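Local coordinates for protein acyl-coenzyme A oxidase (PDB 5K3I) that catalyses the FAD-dependent first step of peroxisomal beta-oxidation, using oxygen to desaturate acyl-CoA to the (2E)-enoyl-CoA with release of hydrogen peroxide, at residues A[542-547]-A[568-573]; A[298-303]-A[353-358]; A[480-485]-A[587-592]. The protein carries 1 engineered substitution. All blocks are in the same frame, centred on the assembly; numbering follows the deposited sequence.

Interaction 1 (A[542-547]-A[568-573]); sequences FIVEAF and HLHVNY. With ATP (adenosine-5'-triphosphate), chain N.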
loop_
_atom_site.group_PDB
_atom_site.type_symbol
_atom_site.label_atom_id
_atom_site.label_comp_id
_atom_site.label_asym_id
_atom_site.label_seq_id
_atom_site.Cartn_x
_atom_site.Cartn_y
_atom_site.Cartn_z
ATOM N N PHE A 542 -3.982 11.920 21.296
ATOM C CA PHE A 542 -3.259 11.132 22.296
ATOM C C PHE A 542 -1.795 10.958 21.912
ATOM O O PHE A 542 -0.901 11.095 22.757
ATOM C CB PHE A 542 -3.895 9.759 22.511
ATOM C CG PHE A 542 -3.264 8.992 23.638
ATOM C CD1 PHE A 542 -3.588 9.284 24.950
ATOM C CD2 PHE A 542 -2.285 8.038 23.389
ATOM C CE1 PHE A 542 -2.983 8.610 26.004
ATOM C CE2 PHE A 542 -1.674 7.357 24.429
ATOM C CZ PHE A 542 -2.022 7.642 25.741
ATOM N N ILE A 543 -1.528 10.665 20.637
ATOM C CA ILE A 543 -0.153 10.418 20.208
ATOM C C ILE A 543 0.705 11.649 20.459
ATOM O O ILE A 543 1.825 11.549 20.971
ATOM C CB ILE A 543 -0.098 9.976 18.732
ATOM C CG1 ILE A 543 -0.776 8.618 18.547
ATOM C CG2 ILE A 543 1.339 9.865 18.292
ATOM C CD1 ILE A 543 -1.337 8.398 17.162
ATOM N N VAL A 544 0.193 12.827 20.094
ATOM C CA VAL A 544 0.891 14.079 20.384
ATOM C C VAL A 544 1.227 14.176 21.867
ATOM O O VAL A 544 2.385 14.384 22.249
ATOM C CB VAL A 544 0.053 15.282 19.923
ATOM C CG1 VAL A 544 0.639 16.579 20.468
ATOM C CG2 VAL A 544 -0.010 15.317 18.402
ATOM N N GLU A 545 0.212 14.030 22.723
ATOM C CA GLU A 545 0.412 14.198 24.161
ATOM C C GLU A 545 1.404 13.183 24.719
ATOM O O GLU A 545 2.233 13.524 25.570
ATOM C CB GLU A 545 -0.926 14.119 24.899
ATOM C CG GLU A 545 -1.856 15.289 24.601
ATOM C CD GLU A 545 -3.092 15.303 25.470
ATOM O OE1 GLU A 545 -3.074 16.028 26.495
ATOM O OE2 GLU A 545 -4.069 14.588 25.155
ATOM N N ALA A 546 1.337 11.929 24.262
ATOM C CA ALA A 546 2.308 10.935 24.719
ATOM C C ALA A 546 3.732 11.330 24.326
ATOM O O ALA A 546 4.666 11.220 25.133
ATOM C CB ALA A 546 1.953 9.557 24.167
ATOM N N PHE A 547 3.907 11.784 23.081
ATOM C CA PHE A 547 5.203 12.258 22.595
ATOM C C PHE A 547 5.730 13.414 23.441
ATOM O O PHE A 547 6.893 13.414 23.856
ATOM C CB PHE A 547 5.046 12.679 21.129
ATOM C CG PHE A 547 6.329 12.722 20.341
ATOM C CD1 PHE A 547 7.571 12.627 20.953
ATOM C CD2 PHE A 547 6.275 12.866 18.965
ATOM C CE1 PHE A 547 8.740 12.675 20.198
ATOM C CE2 PHE A 547 7.425 12.913 18.206
ATOM C CZ PHE A 547 8.663 12.820 18.816
ATOM N N HIS A 568 8.347 19.017 17.386
ATOM C CA HIS A 568 7.895 20.210 16.680
ATOM C C HIS A 568 7.548 19.899 15.231
ATOM O O HIS A 568 6.578 20.439 14.688
ATOM C CB HIS A 568 8.956 21.298 16.751
ATOM C CG HIS A 568 8.894 22.110 18.004
ATOM N ND1 HIS A 568 7.912 23.048 18.232
ATOM C CD2 HIS A 568 9.705 22.139 19.089
ATOM C CE1 HIS A 568 8.106 23.602 19.416
ATOM N NE2 HIS A 568 9.189 23.073 19.954
ATOM N N LEU A 569 8.338 19.042 14.581
ATOM C CA LEU A 569 7.999 18.619 13.227
ATOM C C LEU A 569 6.670 17.873 13.228
ATOM O O LEU A 569 5.792 18.126 12.392
ATOM C CB LEU A 569 9.118 17.738 12.667
ATOM C CG LEU A 569 8.877 17.111 11.291
ATOM C CD1 LEU A 569 8.608 18.194 10.276
ATOM C CD2 LEU A 569 10.033 16.209 10.850
ATOM N N HIS A 570 6.513 16.956 14.182
ATOM C CA HIS A 570 5.279 16.201 14.345
ATOM C C HIS A 570 4.055 17.109 14.446
ATOM O O HIS A 570 3.123 16.994 13.644
ATOM C CB HIS A 570 5.393 15.292 15.568
ATOM C CG HIS A 570 4.253 14.330 15.710
ATOM N ND1 HIS A 570 3.978 13.353 14.777
ATOM C CD2 HIS A 570 3.325 14.190 16.686
ATOM C CE1 HIS A 570 2.928 12.654 15.171
ATOM N NE2 HIS A 570 2.512 13.142 16.327
ATOM N N VAL A 571 4.031 18.020 15.424
ATOM C CA VAL A 571 2.815 18.805 15.655
ATOM C C VAL A 571 2.487 19.706 14.467
ATOM O O VAL A 571 1.311 19.962 14.189
ATOM C CB VAL A 571 2.918 19.614 16.967
ATOM C CG1 VAL A 571 3.049 18.678 18.164
ATOM C CG2 VAL A 571 4.068 20.586 16.912
ATOM N N ASN A 572 3.494 20.176 13.725
ATOM C CA ASN A 572 3.177 21.020 12.573
ATOM C C ASN A 572 2.698 20.215 11.370
ATOM O O ASN A 572 1.770 20.643 10.674
ATOM C CB ASN A 572 4.376 21.892 12.187
ATOM C CG ASN A 572 4.636 23.007 13.189
ATOM O OD1 ASN A 572 3.959 24.034 13.177
ATOM N ND2 ASN A 572 5.645 22.827 14.028
ATOM N N TYR A 573 3.300 19.049 11.118
ATOM C CA TYR A 573 2.835 18.193 10.027
ATOM C C TYR A 573 1.414 17.708 10.274
ATOM O O TYR A 573 0.554 17.784 9.390
ATOM C CB TYR A 573 3.782 17.003 9.853
ATOM C CG TYR A 573 3.463 16.135 8.642
ATOM C CD1 TYR A 573 3.937 16.463 7.380
ATOM C CD2 TYR A 573 2.686 14.993 8.763
ATOM C CE1 TYR A 573 3.648 15.675 6.274
ATOM C CE2 TYR A 573 2.394 14.204 7.661
ATOM C CZ TYR A 573 2.880 14.547 6.425
ATOM O OH TYR A 573 2.598 13.772 5.327
HETATM P PG ATP N . -2.472 18.405 0.498
HETATM O O1G ATP N . -2.227 19.689 -0.256
HETATM O O2G ATP N . -3.907 17.942 0.490
HETATM O O3G ATP N . -1.803 18.343 1.848
HETATM P PB ATP N . -1.429 15.817 0.206
HETATM O O1B ATP N . -1.808 15.797 1.668
HETATM O O2B ATP N . -2.042 14.814 -0.738
HETATM O O3B ATP N . -1.703 17.292 -0.376
HETATM P PA ATP N . 1.151 16.536 1.050
HETATM O O1A ATP N . 0.354 17.031 2.232
HETATM O O2A ATP N . 1.916 17.516 0.195
HETATM O O3A ATP N . 0.173 15.688 0.093
HETATM O "O5'" ATP N . 2.178 15.410 1.567
HETATM C "C5'" ATP N . 1.699 14.258 2.256
HETATM C "C4'" ATP N . 2.434 13.008 1.781
HETATM O "O4'" ATP N . 1.762 12.440 0.653
HETATM C "C3'" ATP N . 3.863 13.307 1.356
HETATM O "O3'" ATP N . 4.783 12.636 2.221
HETATM C "C2'" ATP N . 4.001 12.771 -0.054
HETATM O "O2'" ATP N . 5.110 11.872 -0.136
HETATM C "C1'" ATP N . 2.704 12.032 -0.341
HETATM N N9 ATP N . 2.218 12.376 -1.701
HETATM C C8 ATP N . 1.584 13.510 -2.053
HETATM N N7 ATP N . 1.279 13.507 -3.376
HETATM C C5 ATP N . 1.726 12.347 -3.892
HETATM C C6 ATP N . 1.732 11.703 -5.227
HETATM N N6 ATP N . 1.184 12.315 -6.303
HETATM N N1 ATP N . 2.303 10.482 -5.332
HETATM C C2 ATP N . 2.851 9.862 -4.270
HETATM N N3 ATP N . 2.881 10.388 -3.034
HETATM C C4 ATP N . 2.345 11.606 -2.784
#
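His570 reaches from helix 557-577 toward helix 520-553, where Ile543, Val544 and Phe547 meet its imidazole. The centroids of the Phe547 and His570 rings lie 5.7 Å apart with planes at 56°, an oblique meeting of the two rings. Seen from the phenyl ring, His570 CD2 sits at the edge, 4.0 Å from Phe547 CD2. With its CG anti to the backbone N (chi1 -172°), His570 extends its ring into the interhelical space.

Aliphatic contacts complete the interface. Val544 CG2 approaches His570 CD2 at 3.9 Å, and Ile543 CG2 lies 4.0 Å from His570 NE2. The other branch of Val544, CG1, meets Val571 CG1 at 3.9 Å. No hydrogen bond links the segments, and their axes stay 10.8 Å apart, so side chains bridge this antiparallel helix pair (163°) of the C-terminal acyl-CoA oxidase region.

Tyr573 brings its OH beside C5' of an ATP that His342 and Tyr581 of the second subunit also bond, a pocket shared across the dimer. Helix 489-515 packs on Val544 through Ile492 and Phe495 and on Val571 through Tyr491; helix 380-407 meets Ile543 through Leu390, and helix 590-616 touches Leu569 through Leu600.

Interaction 2 (A[298-303]-A[353-358]); sequences MLTGQA and AFQFAG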
loop_
_atom_site.group_PDB
_atom_site.type_symbol
_atom_site.label_atom_id
_atom_site.label_comp_id
_atom_site.label_asym_id
_atom_site.label_seq_id
_atom_site.Cartn_x
_atom_site.Cartn_y
_atom_site.Cartn_z
ATOM N N MET A 298 0.946 -4.782 19.845
ATOM C CA MET A 298 1.258 -4.696 18.423
ATOM C C MET A 298 1.722 -3.309 18.001
ATOM O O MET A 298 2.188 -3.158 16.867
ATOM C CB MET A 298 0.051 -5.105 17.569
ATOM C CG MET A 298 -1.038 -4.039 17.464
ATOM S SD MET A 298 -2.532 -4.600 16.603
ATOM C CE MET A 298 -2.163 -4.201 14.897
ATOM N N LEU A 299 1.558 -2.290 18.853
ATOM C CA LEU A 299 1.937 -0.933 18.461
ATOM C C LEU A 299 3.451 -0.796 18.275
ATOM O O LEU A 299 3.897 -0.125 17.339
ATOM C CB LEU A 299 1.391 0.093 19.462
ATOM C CG LEU A 299 -0.127 0.021 19.699
ATOM C CD1 LEU A 299 -0.547 0.919 20.853
ATOM C CD2 LEU A 299 -0.910 0.362 18.435
ATOM N N THR A 300 4.263 -1.410 19.155
ATOM C CA THR A 300 5.711 -1.429 18.926
ATOM C C THR A 300 6.041 -2.121 17.614
ATOM O O THR A 300 6.908 -1.660 16.865
ATOM C CB THR A 300 6.442 -2.159 20.052
ATOM O OG1 THR A 300 5.494 -2.807 20.900
ATOM C CG2 THR A 300 7.292 -1.206 20.874
ATOM N N GLY A 301 5.356 -3.233 17.321
ATOM C CA GLY A 301 5.599 -3.941 16.082
ATOM C C GLY A 301 5.488 -3.034 14.878
ATOM O O GLY A 301 6.287 -3.126 13.943
ATOM N N GLN A 302 4.529 -2.107 14.909
ATOM C CA GLN A 302 4.298 -1.226 13.771
ATOM C C GLN A 302 5.340 -0.117 13.727
ATOM O O GLN A 302 5.923 0.159 12.673
ATOM C CB GLN A 302 2.891 -0.626 13.858
ATOM C CG GLN A 302 1.772 -1.652 13.699
ATOM C CD GLN A 302 1.450 -1.947 12.247
ATOM O OE1 GLN A 302 1.393 -1.035 11.424
ATOM N NE2 GLN A 302 1.248 -3.222 11.923
ATOM N N ALA A 303 5.565 0.544 14.870
ATOM C CA ALA A 303 6.674 1.483 15.021
ATOM C C ALA A 303 7.980 0.901 14.496
ATOM O O ALA A 303 8.701 1.546 13.726
ATOM C CB ALA A 303 6.818 1.886 16.488
ATOM N N ALA A 353 6.831 8.597 17.925
ATOM C CA ALA A 353 5.555 8.851 18.582
ATOM C C ALA A 353 4.799 7.554 18.853
ATOM O O ALA A 353 4.225 7.376 19.936
ATOM C CB ALA A 353 4.718 9.804 17.733
ATOM N N PHE A 354 4.772 6.639 17.877
ATOM C CA PHE A 354 4.057 5.379 18.072
ATOM C C PHE A 354 4.704 4.549 19.174
ATOM O O PHE A 354 4.008 3.949 19.998
ATOM C CB PHE A 354 4.030 4.570 16.774
ATOM C CG PHE A 354 3.279 5.232 15.647
ATOM C CD1 PHE A 354 2.434 6.309 15.876
ATOM C CD2 PHE A 354 3.426 4.764 14.348
ATOM C CE1 PHE A 354 1.754 6.904 14.828
ATOM C CE2 PHE A 354 2.749 5.354 13.296
ATOM C CZ PHE A 354 1.911 6.427 13.532
ATOM N N GLN A 355 6.043 4.495 19.188
ATOM C CA GLN A 355 6.782 3.803 20.246
ATOM C C GLN A 355 6.422 4.347 21.623
ATOM O O GLN A 355 6.078 3.586 22.537
ATOM C CB GLN A 355 8.285 3.946 20.004
ATOM C CG GLN A 355 9.165 3.128 20.919
ATOM C CD GLN A 355 9.239 1.675 20.495
ATOM O OE1 GLN A 355 8.516 1.244 19.600
ATOM N NE2 GLN A 355 10.120 0.913 21.131
ATOM N N PHE A 356 6.508 5.668 21.793
ATOM C CA PHE A 356 6.201 6.273 23.086
ATOM C C PHE A 356 4.736 6.082 23.449
ATOM O O PHE A 356 4.401 5.839 24.613
ATOM C CB PHE A 356 6.549 7.760 23.069
ATOM C CG PHE A 356 7.998 8.041 22.822
ATOM C CD1 PHE A 356 8.964 7.120 23.175
ATOM C CD2 PHE A 356 8.397 9.234 22.240
ATOM C CE1 PHE A 356 10.295 7.378 22.945
ATOM C CE2 PHE A 356 9.721 9.497 22.011
ATOM C CZ PHE A 356 10.673 8.570 22.362
ATOM N N ALA A 357 3.847 6.189 22.465
ATOM C CA ALA A 357 2.440 5.919 22.725
ATOM C C ALA A 357 2.230 4.461 23.102
ATOM O O ALA A 357 1.400 4.151 23.962
ATOM C CB ALA A 357 1.592 6.286 21.507
ATOM N N GLY A 358 2.964 3.551 22.461
ATOM C CA GLY A 358 2.850 2.145 22.808
ATOM C C GLY A 358 3.339 1.821 24.211
ATOM O O GLY A 358 2.776 0.953 24.882
#
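The Gln355 amide, the flat group at the centre of this contact, meets Thr300 and Ala303. Thr300 CG2 comes in obliquely from one side of the amide plane, 3.5 Å from Gln355 CD and nearest OE1, an approach modelled so close that it is best treated as doubtful. Ala303 CB lies close to the plane at its OE1 end, slightly to the other side from the Thr300 methyl, 3.6 Å from Gln355 OE1. A bend at chi2 (79°) turns the amide toward helix 292-319, while Gln355 NE2 is hydrogen-bonded to Ile34 O. Exchanging Gln355 for an alanine removes the amide and would probably leave Ile34 O without this donor and a gap beside the Thr300 methyl.

Phe354 makes contact through CB, 3.9 Å from Ala303 CB. Leu299 CD1 lies 4.1 Å from Gly358 CA; a CB on Gly358 would point at this helix and come to about 3.5 Å from Leu299 CB, a tight fit, so the bare CA lets Leu299 approach. Thr300 OG1 bonds to Tyr297 O.

Small residues accompany an axis separation of 8.4 Å at 166°, a nearly antiparallel helix pair of the C-alpha1 domain. Helix 380-407 receives Gln302 and Phe354 at Thr398, and helix 520-553 packs on Phe356 through Arg550.

Interaction 3 (A[480-485]-A[587-592]); sequences IDRVPN and FMSSTQ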
loop_
_atom_site.group_PDB
_atom_site.type_symbol
_atom_site.label_atom_id
_atom_site.label_comp_id
_atom_site.label_asym_id
_atom_site.label_seq_id
_atom_site.Cartn_x
_atom_site.Cartn_y
_atom_site.Cartn_z
ATOM N N ILE A 480 -1.261 29.732 18.848
ATOM C CA ILE A 480 -0.079 29.413 18.062
ATOM C C ILE A 480 0.397 30.690 17.390
ATOM O O ILE A 480 -0.399 31.402 16.761
ATOM C CB ILE A 480 -0.394 28.319 17.032
ATOM C CG1 ILE A 480 -0.637 26.972 17.724
ATOM C CG2 ILE A 480 0.734 28.189 16.012
ATOM C CD1 ILE A 480 -1.280 25.939 16.833
ATOM N N ASP A 481 1.694 30.992 17.527
ATOM C CA ASP A 481 2.293 32.216 16.989
ATOM C C ASP A 481 1.729 33.469 17.663
ATOM O O ASP A 481 1.660 34.542 17.053
ATOM C CB ASP A 481 2.113 32.296 15.468
ATOM C CG ASP A 481 3.026 33.311 14.815
ATOM O OD1 ASP A 481 4.079 33.637 15.413
ATOM O OD2 ASP A 481 2.667 33.784 13.710
ATOM N N ARG A 482 1.325 33.358 18.932
ATOM C CA ARG A 482 0.729 34.493 19.633
ATOM C C ARG A 482 1.372 34.752 20.984
ATOM O O ARG A 482 1.390 35.884 21.475
ATOM C CB ARG A 482 -0.756 34.236 19.882
ATOM C CG ARG A 482 -1.599 34.214 18.671
ATOM C CD ARG A 482 -1.755 35.604 18.130
ATOM N NE ARG A 482 -2.354 35.559 16.809
ATOM C CZ ARG A 482 -3.655 35.414 16.596
ATOM N NH1 ARG A 482 -4.496 35.300 17.617
ATOM N NH2 ARG A 482 -4.114 35.379 15.357
ATOM N N VAL A 483 1.850 33.680 21.598
ATOM C CA VAL A 483 2.113 33.679 23.028
ATOM C C VAL A 483 3.265 32.710 23.287
ATOM O O VAL A 483 3.166 31.534 22.910
ATOM C CB VAL A 483 0.785 33.366 23.750
ATOM C CG1 VAL A 483 0.782 32.051 24.538
ATOM C CG2 VAL A 483 0.276 34.588 24.538
ATOM N N PRO A 484 4.403 33.154 23.819
ATOM C CA PRO A 484 5.546 32.241 23.977
ATOM C C PRO A 484 5.387 31.364 25.215
ATOM O O PRO A 484 4.824 31.803 26.220
ATOM C CB PRO A 484 6.729 33.199 24.120
ATOM C CG PRO A 484 6.127 34.392 24.791
ATOM C CD PRO A 484 4.740 34.531 24.207
ATOM N N ASN A 485 5.890 30.101 25.161
ATOM C CA ASN A 485 5.615 29.286 26.341
ATOM C C ASN A 485 6.562 28.142 26.686
ATOM O O ASN A 485 6.257 27.427 27.648
ATOM C CB ASN A 485 4.161 28.732 26.254
ATOM C CG ASN A 485 3.961 27.717 25.123
ATOM O OD1 ASN A 485 4.780 26.842 24.867
ATOM N ND2 ASN A 485 2.814 27.828 24.459
ATOM N N PHE A 587 -11.221 29.047 14.590
ATOM C CA PHE A 587 -10.254 28.828 15.659
ATOM C C PHE A 587 -8.846 29.167 15.180
ATOM O O PHE A 587 -8.116 29.883 15.856
ATOM C CB PHE A 587 -10.332 27.390 16.188
ATOM C CG PHE A 587 -9.706 27.205 17.556
ATOM C CD1 PHE A 587 -10.319 27.723 18.695
ATOM C CD2 PHE A 587 -8.526 26.496 17.705
ATOM C CE1 PHE A 587 -9.745 27.550 19.958
ATOM C CE2 PHE A 587 -7.962 26.306 18.970
ATOM C CZ PHE A 587 -8.563 26.846 20.088
ATOM N N MET A 588 -8.471 28.730 13.983
ATOM C CA MET A 588 -7.208 29.149 13.384
ATOM C C MET A 588 -7.446 30.116 12.231
ATOM O O MET A 588 -8.467 30.050 11.537
ATOM C CB MET A 588 -6.392 27.963 12.871
ATOM C CG MET A 588 -5.531 27.269 13.897
ATOM S SD MET A 588 -4.451 26.116 13.031
ATOM C CE MET A 588 -2.837 26.853 13.270
ATOM N N SER A 589 -6.496 31.029 12.043
ATOM C CA SER A 589 -6.491 31.960 10.925
ATOM C C SER A 589 -5.529 31.508 9.833
ATOM O O SER A 589 -4.593 30.745 10.076
ATOM C CB SER A 589 -6.097 33.366 11.391
ATOM O OG SER A 589 -4.782 33.383 11.929
ATOM N N SER A 590 -5.783 32.007 8.615
ATOM C CA SER A 590 -4.847 31.894 7.497
ATOM C C SER A 590 -3.405 32.074 7.953
ATOM O O SER A 590 -2.524 31.265 7.638
ATOM C CB SER A 590 -5.188 32.935 6.426
ATOM O OG SER A 590 -5.948 32.390 5.361
ATOM N N THR A 591 -3.164 33.116 8.742
ATOM C CA THR A 591 -1.803 33.518 9.051
ATOM C C THR A 591 -1.137 32.499 9.961
ATOM O O THR A 591 0.040 32.169 9.776
ATOM C CB THR A 591 -1.829 34.915 9.681
ATOM O OG1 THR A 591 -2.264 35.861 8.691
ATOM C CG2 THR A 591 -0.442 35.315 10.166
ATOM N N GLN A 592 -1.884 31.978 10.939
ATOM C CA GLN A 592 -1.364 30.923 11.801
ATOM C C GLN A 592 -1.102 29.643 11.016
ATOM O O GLN A 592 -0.165 28.903 11.327
ATOM C CB GLN A 592 -2.351 30.639 12.926
ATOM C CG GLN A 592 -2.576 31.778 13.914
ATOM C CD GLN A 592 -3.672 31.456 14.925
ATOM O OE1 GLN A 592 -4.811 31.173 14.548
ATOM N NE2 GLN A 592 -3.330 31.501 16.211
#
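Arg482 lays its guanidinium flat on the side-chain amide of Gln592. The two planes differ by only 8°, and Gln592 NE2 sits over the centre of the guanidinium, 3.9 Å from Arg482 CZ, so this is a stacked arrangement of planar groups. The bend at chi2 of Arg482 (-72°) folds the chain back far enough to bring the group over the amide, although the two side chains as a whole cross at about a right angle. Arg482 NH2 also comes within 4.0 Å of Ser589 OG, a proximity without a hydrogen bond.

Beneath the guanidinium, Gln592 is gripped through both ends of its amide. Gln592 NE2 donates to Ile480 O at 3.0 Å with an N-H...O angle of 156°, in the carbonyl plane and on a lone pair; it is also hydrogen-bonded to Ser478 O, tying the amide twice to the loop. Gln592 OE1 accepts from Ser589 N at 3.0 Å, again on a lone pair. These bonds fix the rotation of the amide and hold it as a platform for the arginine.

Ile480 points toward the 587-592 segment, its CD1 reaching Met588 CE at 4.0 Å; the two side chains cross obliquely, and both also pack on Leu575. Next to Ser589, Ser590 OG bonds to Glu584 O of the second subunit, placing this corner beside the dimer interface.

Ser589, the N-cap, and Gln592 form a capping box at the start of helix 590-616: the Ser589 N to Gln592 OE1 bond is answered by a weak bond from Gln592 N to Ser589 OG.

In the fold
Interactions 1 and 2 adjoin, with centres 14 Å apart: Phe547 CD2 lies 3.6 Å from Ala353 CB, and Phe547 CD1 3.7 Å from Phe356 CD2. Helix 338-370 therefore takes part in both, pairing with helix 292-319 in interaction 2 and packing on helix 520-553 of interaction 1, so the C-alpha1 domain meets the C-terminal region here. Interaction 3 stands farther out, its centre 17 Å from that of interaction 1 and 30 Å from that of interaction 2; in sequence, it encloses interaction 1. Tyr573 places interaction 1 in an ATP pocket, whereas the side chains of Phe354 and Met588 are about 10 and 14 Å from a bound ATP. Leu299 follows Arg295, probably substrate-binding as in relatives, by one turn.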